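Local structure of pyoverdine synthetase F (Pseudomonas aeruginosa PAO1, 6CUL) at residues A[8-13]-A[144-149]; A[54-59]-A[136-141]; A[61-66]-A[105-110]; A[126-131]-A[150-155]. The protein belongs by name to the pyoverdine synthetases and is built as an alpha/beta protein around a mixed, largely parallel central sheet. All blocks are in the same frame, centred on the assembly; numbering follows the deposited sequence.

Contact 1. Residues A[8-13]-A[144-149]; sequences YIWSLR and VLDGLL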
loop_
_atom_site.group_PDB
_atom_site.type_symbol
_atom_site.label_atom_id
_atom_site.label_comp_id
_atom_site.label_asym_id
_atom_site.label_seq_id
_atom_site.Cartn_x
_atom_site.Cartn_y
_atom_site.Cartn_z
ATOM N N TYR A 8 -6.889 5.396 6.359
ATOM C CA TYR A 8 -5.821 4.881 5.561
ATOM C C TYR A 8 -4.617 4.371 6.397
ATOM O O TYR A 8 -4.291 4.923 7.385
ATOM C CB TYR A 8 -5.447 6.000 4.581
ATOM C CG TYR A 8 -4.509 5.684 3.461
ATOM C CD1 TYR A 8 -3.187 5.505 3.684
ATOM C CD2 TYR A 8 -4.950 5.627 2.187
ATOM C CE1 TYR A 8 -2.331 5.245 2.682
ATOM C CE2 TYR A 8 -4.100 5.374 1.171
ATOM C CZ TYR A 8 -2.773 5.180 1.420
ATOM O OH TYR A 8 -1.911 4.949 0.410
ATOM N N ILE A 9 -4.047 3.261 6.007
ATOM C CA ILE A 9 -2.913 2.692 6.715
ATOM C C ILE A 9 -1.720 2.295 5.842
ATOM O O ILE A 9 -1.894 1.602 4.903
ATOM C CB ILE A 9 -3.300 1.430 7.543
ATOM C CG1 ILE A 9 -4.553 1.644 8.350
ATOM C CG2 ILE A 9 -2.174 1.022 8.452
ATOM C CD1 ILE A 9 -5.012 0.436 9.087
ATOM N N TRP A 10 -0.536 2.736 6.184
ATOM C CA TRP A 10 0.635 2.340 5.489
ATOM C C TRP A 10 1.942 2.377 6.334
ATOM O O TRP A 10 2.125 3.195 7.162
ATOM C CB TRP A 10 0.760 3.166 4.257
ATOM C CG TRP A 10 1.058 4.558 4.514
ATOM C CD1 TRP A 10 0.906 5.220 5.656
ATOM C CD2 TRP A 10 1.541 5.493 3.575
ATOM N NE1 TRP A 10 1.262 6.487 5.511
ATOM C CE2 TRP A 10 1.656 6.691 4.228
ATOM C CE3 TRP A 10 1.836 5.441 2.223
ATOM C CZ2 TRP A 10 2.091 7.772 3.619
ATOM C CZ3 TRP A 10 2.250 6.521 1.636
ATOM C CH2 TRP A 10 2.379 7.665 2.314
ATOM N N SER A 11 2.838 1.490 6.079
ATOM C CA SER A 11 4.051 1.501 6.783
ATOM C C SER A 11 4.905 2.504 6.071
ATOM O O SER A 11 5.262 2.234 4.992
ATOM C CB SER A 11 4.735 0.157 6.627
ATOM O OG SER A 11 4.163 -0.853 7.359
ATOM N N LEU A 12 5.333 3.575 6.704
ATOM C CA LEU A 12 6.165 4.554 6.062
ATOM C C LEU A 12 7.439 3.973 5.444
ATOM O O LEU A 12 7.849 4.419 4.440
ATOM C CB LEU A 12 6.576 5.613 7.053
ATOM C CG LEU A 12 5.523 6.553 7.575
ATOM C CD1 LEU A 12 6.097 7.533 8.525
ATOM C CD2 LEU A 12 4.807 7.292 6.480
ATOM N N ARG A 13 8.015 2.966 6.054
ATOM C CA ARG A 13 9.189 2.345 5.556
ATOM C C ARG A 13 8.987 1.747 4.163
ATOM O O ARG A 13 9.879 1.745 3.420
ATOM C CB ARG A 13 9.733 1.350 6.567
ATOM C CG ARG A 13 8.818 0.263 7.075
ATOM C CD ARG A 13 9.259 -0.234 8.430
ATOM N NE ARG A 13 8.466 -1.277 8.981
ATOM C CZ ARG A 13 7.253 -1.142 9.424
ATOM N NH1 ARG A 13 6.659 -0.004 9.414
ATOM N NH2 ARG A 13 6.643 -2.158 9.872
ATOM N N VAL A 144 -8.381 1.460 4.106
ATOM C CA VAL A 144 -7.549 1.068 2.999
ATOM C C VAL A 144 -6.163 0.820 3.526
ATOM O O VAL A 144 -5.717 1.495 4.358
ATOM C CB VAL A 144 -7.419 2.159 1.918
ATOM C CG1 VAL A 144 -6.691 1.648 0.695
ATOM C CG2 VAL A 144 -8.769 2.761 1.532
ATOM N N LEU A 145 -5.530 -0.185 3.021
ATOM C CA LEU A 145 -4.216 -0.483 3.390
ATOM C C LEU A 145 -3.414 -0.318 2.127
ATOM O O LEU A 145 -3.829 -0.778 1.110
ATOM C CB LEU A 145 -4.125 -1.920 3.891
ATOM C CG LEU A 145 -5.004 -2.242 5.089
ATOM C CD1 LEU A 145 -4.907 -3.648 5.626
ATOM C CD2 LEU A 145 -4.710 -1.269 6.201
ATOM N N ASP A 146 -2.337 0.440 2.176
ATOM C CA ASP A 146 -1.399 0.521 1.106
ATOM C C ASP A 146 -0.025 0.226 1.705
ATOM O O ASP A 146 0.593 1.090 2.317
ATOM C CB ASP A 146 -1.327 1.894 0.547
ATOM C CG ASP A 146 0.012 2.190 -0.077
ATOM O OD1 ASP A 146 0.586 1.392 -0.754
ATOM O OD2 ASP A 146 0.503 3.265 0.138
ATOM N N GLY A 147 0.535 -0.921 1.467
ATOM C CA GLY A 147 1.832 -1.213 2.038
ATOM C C GLY A 147 2.012 -1.212 3.537
ATOM O O GLY A 147 2.960 -0.678 4.012
ATOM N N LEU A 148 1.063 -1.749 4.271
ATOM C CA LEU A 148 1.223 -1.884 5.704
ATOM C C LEU A 148 1.856 -3.263 5.875
ATOM O O LEU A 148 1.269 -4.236 5.530
ATOM C CB LEU A 148 -0.096 -1.796 6.421
ATOM C CG LEU A 148 -0.059 -2.438 7.803
ATOM C CD1 LEU A 148 0.893 -1.757 8.740
ATOM C CD2 LEU A 148 -1.413 -2.510 8.423
ATOM N N LEU A 149 3.047 -3.312 6.444
ATOM C CA LEU A 149 3.860 -4.497 6.565
ATOM C C LEU A 149 3.430 -5.587 7.565
ATOM O O LEU A 149 3.877 -6.681 7.489
ATOM C CB LEU A 149 5.325 -4.089 6.754
ATOM C CG LEU A 149 5.986 -3.047 5.871
ATOM C CD1 LEU A 149 7.439 -2.884 6.114
ATOM C CD2 LEU A 149 5.784 -3.384 4.449
#
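Ile9 runs its side chain alongside that of Leu145, both pointing the same way from adjacent parallel strands. Its CB starts the contact tightly, 3.3 Å from Leu145 CD2. CG1 passes the same methyl at a more relaxed spacing, and CD1 closes on it again, 3.4 Å from Leu145 CD2. With chi1 at -47°, the other branch leans toward the next turn of chain, where Ile9 CG2 meets Leu148 CD2 at 3.6 Å. The backbone bonds Ile9 N to Val144 O and Asp146 N to Ile9 O hold this register. Strands 6-9 and 142-145 are the first and fourth in a 3-2-1-4-5 order, as in Rossmann-like folds, and this is the switch point where successive strands begin to be added on the other side of the first. On the face carrying Tyr8 and Val144, Tyr8 OH donates to Asp146 OD2 over 3.0 Å, on the anti side of a carboxylate turned 68° from the phenol ring. The same OD2 lies at the edge of the Trp10 indole, 3.3 Å from CE3. Further on, Leu149 N donates almost straight (175°) to Ser11 OG at 2.9 Å, while Asp61 also bonds that hydroxyl. Leu149 CD1 covers one face of the Arg13 guanidinium, 3.4 Å from NE, and salt bridges to Asp61 and Asp62 hold the group from NH1.

Contact 2. Residues A[54-59]-A[136-141]; sequences ELVGVI and VELGAD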
loop_
_atom_site.group_PDB
_atom_site.type_symbol
_atom_site.label_atom_id
_atom_site.label_comp_id
_atom_site.label_asym_id
_atom_site.label_seq_id
_atom_site.Cartn_x
_atom_site.Cartn_y
_atom_site.Cartn_z
ATOM N N GLU A 54 -14.736 10.694 3.393
ATOM C CA GLU A 54 -13.914 11.684 4.011
ATOM C C GLU A 54 -12.731 10.921 4.533
ATOM O O GLU A 54 -12.922 10.000 5.276
ATOM C CB GLU A 54 -14.604 12.386 5.137
ATOM C CG GLU A 54 -13.864 13.640 5.494
ATOM C CD GLU A 54 -14.295 14.209 6.780
ATOM O OE1 GLU A 54 -15.183 13.721 7.351
ATOM O OE2 GLU A 54 -13.746 15.135 7.212
ATOM N N LEU A 55 -11.516 11.284 4.173
ATOM C CA LEU A 55 -10.409 10.548 4.692
ATOM C C LEU A 55 -10.269 11.015 6.164
ATOM O O LEU A 55 -10.146 12.189 6.454
ATOM C CB LEU A 55 -9.184 10.819 3.860
ATOM C CG LEU A 55 -7.862 10.262 4.366
ATOM C CD1 LEU A 55 -7.788 8.780 4.281
ATOM C CD2 LEU A 55 -6.725 10.909 3.632
ATOM N N VAL A 56 -10.307 10.090 7.101
ATOM C CA VAL A 56 -10.273 10.524 8.477
ATOM C C VAL A 56 -8.954 10.382 9.187
ATOM O O VAL A 56 -8.578 11.252 9.880
ATOM C CB VAL A 56 -11.464 9.984 9.280
ATOM C CG1 VAL A 56 -12.736 10.506 8.698
ATOM C CG2 VAL A 56 -11.463 8.484 9.331
ATOM N N GLY A 57 -8.237 9.319 8.984
ATOM C CA GLY A 57 -6.957 9.192 9.608
ATOM C C GLY A 57 -5.944 8.550 8.722
ATOM O O GLY A 57 -6.275 7.737 7.937
ATOM N N VAL A 58 -4.699 8.919 8.870
ATOM C CA VAL A 58 -3.658 8.320 8.050
ATOM C C VAL A 58 -2.648 7.657 8.984
ATOM O O VAL A 58 -1.642 8.207 9.303
ATOM C CB VAL A 58 -2.932 9.340 7.114
ATOM C CG1 VAL A 58 -1.842 8.663 6.332
ATOM C CG2 VAL A 58 -3.884 10.011 6.148
ATOM N N ILE A 59 -2.979 6.477 9.409
ATOM C CA ILE A 59 -2.203 5.678 10.286
ATOM C C ILE A 59 -0.938 5.055 9.663
ATOM O O ILE A 59 -0.905 4.712 8.556
ATOM C CB ILE A 59 -3.133 4.618 10.899
ATOM C CG1 ILE A 59 -4.422 5.267 11.419
ATOM C CG2 ILE A 59 -2.460 3.860 12.015
ATOM C CD1 ILE A 59 -5.617 4.402 11.478
ATOM N N VAL A 136 -12.207 3.148 15.516
ATOM C CA VAL A 136 -13.417 3.420 16.248
ATOM C C VAL A 136 -13.266 4.784 16.834
ATOM O O VAL A 136 -14.160 5.522 16.774
ATOM C CB VAL A 136 -13.671 2.410 17.327
ATOM C CG1 VAL A 136 -14.862 2.809 18.125
ATOM C CG2 VAL A 136 -13.863 1.056 16.737
ATOM N N GLU A 137 -12.108 5.151 17.301
ATOM C CA GLU A 137 -11.936 6.521 17.710
ATOM C C GLU A 137 -12.164 7.473 16.513
ATOM O O GLU A 137 -12.382 8.647 16.724
ATOM C CB GLU A 137 -10.586 6.737 18.325
ATOM C CG GLU A 137 -10.544 7.123 19.785
ATOM C CD GLU A 137 -9.135 7.368 20.227
ATOM O OE1 GLU A 137 -8.627 6.612 21.041
ATOM O OE2 GLU A 137 -8.503 8.276 19.708
ATOM N N LEU A 138 -11.992 6.981 15.313
ATOM C CA LEU A 138 -12.294 7.784 14.161
ATOM C C LEU A 138 -13.717 7.572 13.515
ATOM O O LEU A 138 -14.070 8.305 12.649
ATOM C CB LEU A 138 -11.202 7.572 13.130
ATOM C CG LEU A 138 -9.746 7.624 13.537
ATOM C CD1 LEU A 138 -8.969 6.731 12.627
ATOM C CD2 LEU A 138 -9.188 8.994 13.521
ATOM N N GLY A 139 -14.423 6.597 14.031
ATOM C CA GLY A 139 -15.668 6.145 13.548
ATOM C C GLY A 139 -15.509 5.738 12.136
ATOM O O GLY A 139 -16.411 5.860 11.461
ATOM N N ALA A 140 -14.395 5.193 11.766
ATOM C CA ALA A 140 -14.167 4.934 10.403
ATOM C C ALA A 140 -15.133 3.966 9.840
ATOM O O ALA A 140 -15.372 2.952 10.375
ATOM C CB ALA A 140 -12.760 4.424 10.194
ATOM N N ASP A 141 -15.819 4.397 8.847
ATOM C CA ASP A 141 -16.647 3.535 8.105
ATOM C C ASP A 141 -15.846 2.634 7.220
ATOM O O ASP A 141 -16.275 1.586 6.991
ATOM C CB ASP A 141 -17.679 4.341 7.367
ATOM C CG ASP A 141 -18.669 4.958 8.297
ATOM O OD1 ASP A 141 -18.928 4.420 9.334
ATOM O OD2 ASP A 141 -19.210 5.956 8.002
#
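Val56, with chi1 at -62°, has CG1 anti to its carbonyl carbon and CG2 tucked between the backbone N and C, and it is this second methyl that reaches Leu138. Leu138 for its part swings CG beside its own backbone N (chi1 -47°), which carries its isobutyl end past the valine toward the middle of strand 55-60. The two side chains therefore slide by each other in opposite directions, touching through Val56 CG2 and Leu138 CB at 3.9 Å. Ala140 adds its methyl to the same valine branch, its CB 4.3 Å from Val56 CG2. At the far end, Leu138 CD1 lies 4.2 Å from Ile59 CD1. Between these two anchor points it comes 4.4 Å from Gly57 CA, where the strand has no side chain to hold it off. Val56 breaks the usual up-and-down alternation, its psi of -40° being helical rather than extended, whereas Leu55 and Val58 face helix 36-46 on the other side of the sheet. No hydrogen bond joins the two segments; the grip is wholly apolar. What presents Leu138 is the end of helix 118-136: Gly139 takes positive phi and its N bonds back to Val136 O at 3.0 Å, one of the two bonds of a Schellman motif. The chain then turns through Ala140 into strand 142-145, so the contact belongs to the helix-to-strand return of a beta-alpha-beta crossover that runs from strand 103-105 across strands 55-60 and 6-9 in a Rossmann-like sheet.

Contact 3. Residues A[61-66]-A[105-110]; sequences DDDAEL and SVPSTY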
loop_
_atom_site.group_PDB
_atom_site.type_symbol
_atom_site.label_atom_id
_atom_site.label_comp_id
_atom_site.label_asym_id
_atom_site.label_seq_id
_atom_site.Cartn_x
_atom_site.Cartn_y
_atom_site.Cartn_z
ATOM N N ASP A 61 2.451 2.479 10.901
ATOM C CA ASP A 61 2.925 1.705 11.983
ATOM C C ASP A 61 4.380 1.754 12.397
ATOM O O ASP A 61 4.716 1.099 13.307
ATOM C CB ASP A 61 2.625 0.266 11.688
ATOM C CG ASP A 61 3.646 -0.368 10.865
ATOM O OD1 ASP A 61 3.948 0.096 9.818
ATOM O OD2 ASP A 61 4.125 -1.355 11.255
ATOM N N ASP A 62 5.195 2.553 11.775
ATOM C CA ASP A 62 6.592 2.519 12.076
ATOM C C ASP A 62 6.957 2.980 13.460
ATOM O O ASP A 62 6.257 3.743 14.027
ATOM C CB ASP A 62 7.327 3.366 11.080
ATOM C CG ASP A 62 6.854 3.184 9.706
ATOM O OD1 ASP A 62 5.750 3.525 9.381
ATOM O OD2 ASP A 62 7.613 2.706 8.936
ATOM N N ASP A 63 8.025 2.485 14.024
ATOM C CA ASP A 63 8.398 3.040 15.300
ATOM C C ASP A 63 9.820 3.571 15.347
ATOM O O ASP A 63 10.710 2.895 15.012
ATOM C CB ASP A 63 8.116 2.093 16.474
ATOM C CG ASP A 63 8.530 2.687 17.788
ATOM O OD1 ASP A 63 7.880 3.550 18.385
ATOM O OD2 ASP A 63 9.627 2.387 18.119
ATOM N N ALA A 64 9.961 4.767 15.802
ATOM C CA ALA A 64 11.230 5.396 15.891
ATOM C C ALA A 64 12.231 4.663 16.788
ATOM O O ALA A 64 13.383 4.758 16.571
ATOM C CB ALA A 64 11.069 6.829 16.287
ATOM N N GLU A 65 11.774 3.852 17.704
ATOM C CA GLU A 65 12.680 3.107 18.497
ATOM C C GLU A 65 13.166 1.834 17.852
ATOM O O GLU A 65 13.619 1.016 18.570
ATOM C CB GLU A 65 12.065 2.752 19.797
ATOM C CG GLU A 65 11.837 3.887 20.713
ATOM C CD GLU A 65 13.060 4.369 21.437
ATOM O OE1 GLU A 65 14.093 3.711 21.374
ATOM O OE2 GLU A 65 12.964 5.410 22.067
ATOM N N LEU A 66 12.987 1.629 16.591
ATOM C CA LEU A 66 13.493 0.437 16.008
ATOM C C LEU A 66 14.563 0.942 15.098
ATOM O O LEU A 66 14.270 1.676 14.230
ATOM C CB LEU A 66 12.441 -0.319 15.269
ATOM C CG LEU A 66 11.864 -1.507 15.981
ATOM C CD1 LEU A 66 11.038 -2.262 14.990
ATOM C CD2 LEU A 66 12.881 -2.412 16.541
ATOM N N SER A 105 0.246 7.283 14.523
ATOM C CA SER A 105 1.069 6.144 14.648
ATOM C C SER A 105 0.425 5.213 15.620
ATOM O O SER A 105 0.109 5.633 16.703
ATOM C CB SER A 105 2.447 6.453 15.152
ATOM O OG SER A 105 3.323 5.377 14.890
ATOM N N VAL A 106 0.272 3.961 15.232
ATOM C CA VAL A 106 -0.219 2.918 16.082
ATOM C C VAL A 106 0.959 1.961 15.927
ATOM O O VAL A 106 0.852 0.967 15.292
ATOM C CB VAL A 106 -1.521 2.314 15.639
ATOM C CG1 VAL A 106 -1.717 0.956 16.254
ATOM C CG2 VAL A 106 -2.648 3.192 15.992
ATOM N N PRO A 107 2.072 2.272 16.575
ATOM C CA PRO A 107 3.273 1.494 16.337
ATOM C C PRO A 107 3.292 0.016 16.685
ATOM O O PRO A 107 2.946 -0.318 17.740
ATOM C CB PRO A 107 4.313 2.233 17.158
ATOM C CG PRO A 107 3.717 3.531 17.478
ATOM C CD PRO A 107 2.281 3.303 17.575
ATOM N N SER A 108 3.743 -0.813 15.751
ATOM C CA SER A 108 3.933 -2.220 15.939
ATOM C C SER A 108 5.271 -2.471 16.553
ATOM O O SER A 108 6.116 -3.093 15.993
ATOM C CB SER A 108 3.858 -3.017 14.640
ATOM O OG SER A 108 4.607 -2.524 13.605
ATOM N N THR A 109 5.362 -1.962 17.768
ATOM C CA THR A 109 6.468 -2.055 18.705
ATOM C C THR A 109 6.840 -3.481 19.094
ATOM O O THR A 109 7.961 -3.789 19.206
ATOM C CB THR A 109 6.107 -1.325 19.930
ATOM O OG1 THR A 109 4.801 -1.711 20.333
ATOM C CG2 THR A 109 6.141 0.052 19.618
ATOM N N TYR A 110 5.872 -4.361 19.052
ATOM C CA TYR A 110 6.017 -5.736 19.311
ATOM C C TYR A 110 7.087 -6.308 18.456
ATOM O O TYR A 110 7.613 -7.282 18.827
ATOM C CB TYR A 110 4.694 -6.467 19.038
ATOM C CG TYR A 110 4.326 -6.708 17.584
ATOM C CD1 TYR A 110 4.872 -7.753 16.900
ATOM C CD2 TYR A 110 3.414 -5.922 16.931
ATOM C CE1 TYR A 110 4.556 -8.002 15.623
ATOM C CE2 TYR A 110 3.074 -6.155 15.632
ATOM C CZ TYR A 110 3.659 -7.208 14.979
ATOM O OH TYR A 110 3.408 -7.479 13.687
#
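The carboxylate of Asp63 has Thr109 CG2 above one face, 4.0 Å from Asp63 CG, and Glu65 N tilted over the opposite face. That amide donates to Asp63 OD2 at 2.6 Å from 52° out of the plane, an Asx turn, and Arg112 forms a salt bridge with the same oxygen. Pro107 CB lies near the OD1 end and packs against Asp63 CB at 3.9 Å. The second flat group, the carboxylate of Asp61, is met by Ser108 OG at OD2 over 2.7 Å, on the anti side and only 17° out of plane. Its OD1 serves Ser11 and Arg13, so the group is gripped at both oxygens, and Ser108 OG in turn has Arg111 NE as a second partner. Ser108 uses its backbone as well: its N donates to Asp61 O at 3.3 Å, in the carbonyl plane. Ser108 is the centre of an inverse gamma turn, and its chi1 of 49° sets OG toward the aspartate that its amide also meets. The two loops leave the neighbouring parallel strands 55-60 and 103-105; one leads into helix 67-72, the other past Thr109 and Tyr110 of the FGD pocket, while Val106 rests on helix 118-136.

Contact 4. Residues A[126-131]-A[150-155]; sequences DFERRL and VILDEL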
loop_
_atom_site.group_PDB
_atom_site.type_symbol
_atom_site.label_atom_id
_atom_site.label_comp_id
_atom_site.label_asym_id
_atom_site.label_seq_id
_atom_site.Cartn_x
_atom_site.Cartn_y
_atom_site.Cartn_z
ATOM N N ASP A 126 -2.063 -6.892 20.693
ATOM C CA ASP A 126 -2.428 -5.588 21.207
ATOM C C ASP A 126 -2.378 -4.460 20.158
ATOM O O ASP A 126 -3.101 -3.531 20.261
ATOM C CB ASP A 126 -1.612 -5.273 22.457
ATOM C CG ASP A 126 -2.114 -4.110 23.211
ATOM O OD1 ASP A 126 -3.034 -4.241 23.952
ATOM O OD2 ASP A 126 -1.559 -3.064 23.112
ATOM N N PHE A 127 -1.440 -4.527 19.231
ATOM C CA PHE A 127 -1.335 -3.605 18.125
ATOM C C PHE A 127 -2.549 -3.720 17.230
ATOM O O PHE A 127 -3.130 -2.740 16.867
ATOM C CB PHE A 127 -0.110 -3.897 17.336
ATOM C CG PHE A 127 -0.184 -3.446 15.929
ATOM C CD1 PHE A 127 -0.070 -2.134 15.608
ATOM C CD2 PHE A 127 -0.329 -4.350 14.917
ATOM C CE1 PHE A 127 -0.094 -1.725 14.326
ATOM C CE2 PHE A 127 -0.347 -3.942 13.620
ATOM C CZ PHE A 127 -0.230 -2.621 13.331
ATOM N N GLU A 128 -2.930 -4.929 16.891
ATOM C CA GLU A 128 -4.160 -5.109 16.194
ATOM C C GLU A 128 -5.271 -4.594 17.103
ATOM O O GLU A 128 -6.166 -3.966 16.624
ATOM C CB GLU A 128 -4.434 -6.554 15.859
ATOM C CG GLU A 128 -3.327 -7.254 15.151
ATOM C CD GLU A 128 -3.798 -8.358 14.257
ATOM O OE1 GLU A 128 -4.654 -8.095 13.441
ATOM O OE2 GLU A 128 -3.311 -9.468 14.330
ATOM N N ARG A 129 -5.207 -4.858 18.395
ATOM C CA ARG A 129 -6.218 -4.364 19.277
ATOM C C ARG A 129 -6.238 -2.842 19.282
ATOM O O ARG A 129 -7.275 -2.286 19.267
ATOM C CB ARG A 129 -6.038 -4.918 20.639
ATOM C CG ARG A 129 -7.160 -4.533 21.545
ATOM C CD ARG A 129 -6.981 -3.184 22.211
ATOM N NE ARG A 129 -5.772 -3.083 22.973
ATOM C CZ ARG A 129 -5.294 -1.954 23.440
ATOM N NH1 ARG A 129 -5.898 -0.836 23.186
ATOM N NH2 ARG A 129 -4.173 -1.942 24.110
ATOM N N ARG A 130 -5.074 -2.210 19.291
ATOM C CA ARG A 130 -4.951 -0.768 19.128
ATOM C C ARG A 130 -5.378 -0.302 17.724
ATOM O O ARG A 130 -5.778 0.801 17.579
ATOM C CB ARG A 130 -3.535 -0.295 19.361
ATOM C CG ARG A 130 -3.216 0.159 20.751
ATOM C CD ARG A 130 -1.793 0.674 20.913
ATOM N NE ARG A 130 -0.746 -0.219 20.409
ATOM C CZ ARG A 130 0.368 0.176 19.796
ATOM N NH1 ARG A 130 0.595 1.425 19.573
ATOM N NH2 ARG A 130 1.225 -0.715 19.393
ATOM N N LEU A 131 -5.197 -1.077 16.684
ATOM C CA LEU A 131 -5.708 -0.664 15.401
ATOM C C LEU A 131 -7.237 -0.466 15.449
ATOM O O LEU A 131 -7.719 0.565 15.091
ATOM C CB LEU A 131 -5.301 -1.652 14.301
ATOM C CG LEU A 131 -3.843 -1.748 13.874
ATOM C CD1 LEU A 131 -3.632 -2.640 12.702
ATOM C CD2 LEU A 131 -3.266 -0.420 13.541
ATOM N N VAL A 150 2.592 -5.242 8.514
ATOM C CA VAL A 150 2.074 -6.148 9.466
ATOM C C VAL A 150 0.974 -6.912 8.771
ATOM O O VAL A 150 0.278 -6.368 7.988
ATOM C CB VAL A 150 1.568 -5.380 10.683
ATOM C CG1 VAL A 150 0.840 -6.240 11.667
ATOM C CG2 VAL A 150 2.696 -4.699 11.376
ATOM N N ILE A 151 0.801 -8.178 9.108
ATOM C CA ILE A 151 -0.201 -9.010 8.513
ATOM C C ILE A 151 -1.323 -9.064 9.443
ATOM O O ILE A 151 -1.158 -9.560 10.489
ATOM C CB ILE A 151 0.249 -10.440 8.449
ATOM C CG1 ILE A 151 1.608 -10.553 7.803
ATOM C CG2 ILE A 151 -0.811 -11.246 7.769
ATOM C CD1 ILE A 151 1.852 -9.636 6.633
ATOM N N LEU A 152 -2.480 -8.635 9.029
ATOM C CA LEU A 152 -3.561 -8.633 9.953
ATOM C C LEU A 152 -4.305 -9.942 9.999
ATOM O O LEU A 152 -4.888 -10.296 9.084
ATOM C CB LEU A 152 -4.498 -7.496 9.595
ATOM C CG LEU A 152 -3.967 -6.100 9.891
ATOM C CD1 LEU A 152 -3.253 -5.538 8.702
ATOM C CD2 LEU A 152 -5.057 -5.192 10.335
ATOM N N ASP A 153 -4.170 -10.722 11.039
ATOM C CA ASP A 153 -4.938 -11.942 11.174
ATOM C C ASP A 153 -6.077 -11.815 12.170
ATOM O O ASP A 153 -7.022 -12.540 12.020
ATOM C CB ASP A 153 -4.083 -13.172 11.542
ATOM C CG ASP A 153 -3.523 -13.106 12.918
ATOM O OD1 ASP A 153 -3.645 -12.039 13.454
ATOM O OD2 ASP A 153 -2.955 -14.032 13.464
ATOM N N GLU A 154 -5.914 -11.001 13.181
ATOM C CA GLU A 154 -6.921 -10.798 14.177
ATOM C C GLU A 154 -7.916 -9.715 13.905
ATOM O O GLU A 154 -9.040 -9.858 14.259
ATOM C CB GLU A 154 -6.305 -10.583 15.537
ATOM C CG GLU A 154 -5.764 -11.847 16.134
ATOM C CD GLU A 154 -5.140 -11.607 17.464
ATOM O OE1 GLU A 154 -5.526 -10.585 18.056
ATOM O OE2 GLU A 154 -4.319 -12.401 17.898
ATOM N N LEU A 155 -7.487 -8.636 13.280
ATOM C CA LEU A 155 -8.415 -7.578 12.918
ATOM C C LEU A 155 -9.452 -8.035 11.921
ATOM O O LEU A 155 -10.497 -7.494 11.885
ATOM C CB LEU A 155 -7.733 -6.303 12.428
ATOM C CG LEU A 155 -8.516 -4.997 12.617
ATOM C CD1 LEU A 155 -8.552 -4.577 14.054
ATOM C CD2 LEU A 155 -7.976 -3.849 11.799
#
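The 126-131 part of helix 118-136 comes nearest the loop at Glu128 and Leu155, their CA atoms 5.9 Å apart, where the loop coils from an extended run into near-helical angles and turns successive amides toward the helix. Glu128 fills the junction with an outstretched chain. Its OE1 accepts from Leu155 N at 2.9 Å, the donor standing 45° above the carboxylate plane, and its OE2 takes Glu154 N at 3.2 Å on the syn side; a further bond from Glu154 N to OE1 is weak. Two amides thus hold the carboxylate and limit its rotation. Apolar contacts lie beside it: Val150 CG1 presses obliquely on Phe127 CE2 at 3.2 Å, and Leu131 CD1 meets Leu152 CD2 at 3.8 Å. Leu131 CG also covers one face of the Phe127 ring. Asp153, its CG set between backbone N and carbonyl carbon (chi1 69°), brings OD1 to 2.7 Å from Glu128 OE2, the two carboxylates nearly coplanar. Lys124 is a long, weak ion partner to both and hydrogen-bonds Ile151 O. Such closeness of two acidic groups probably raises the affinity of one of them for a proton, while the amides would offset part of the charge on Glu128.

Contacts 1 and 2 share the central sheet: Tyr8 N to Gly57 O and Tyr8 O to Ile59 N, each 2.9 Å, probably bond strand 6-9 to 55-60. Contact 1 meets contact 3 where the strands end, with Ser11 OG 2.6 Å from Asp61 OD1. Contact 3 reaches contact 4 through Val106, wedged on Phe127 and Leu131. Contact 2 lies apart from contact 4, nearest atoms about 5 Å away. Bound citric acid, probably from crystallisation, lies near contacts 1, 3 and 4, about 2 Å from the side chain of Arg13 and about 5 Å from those of Asp61 and Val150; FGD sits about 8 Å from the Arg13 side chain.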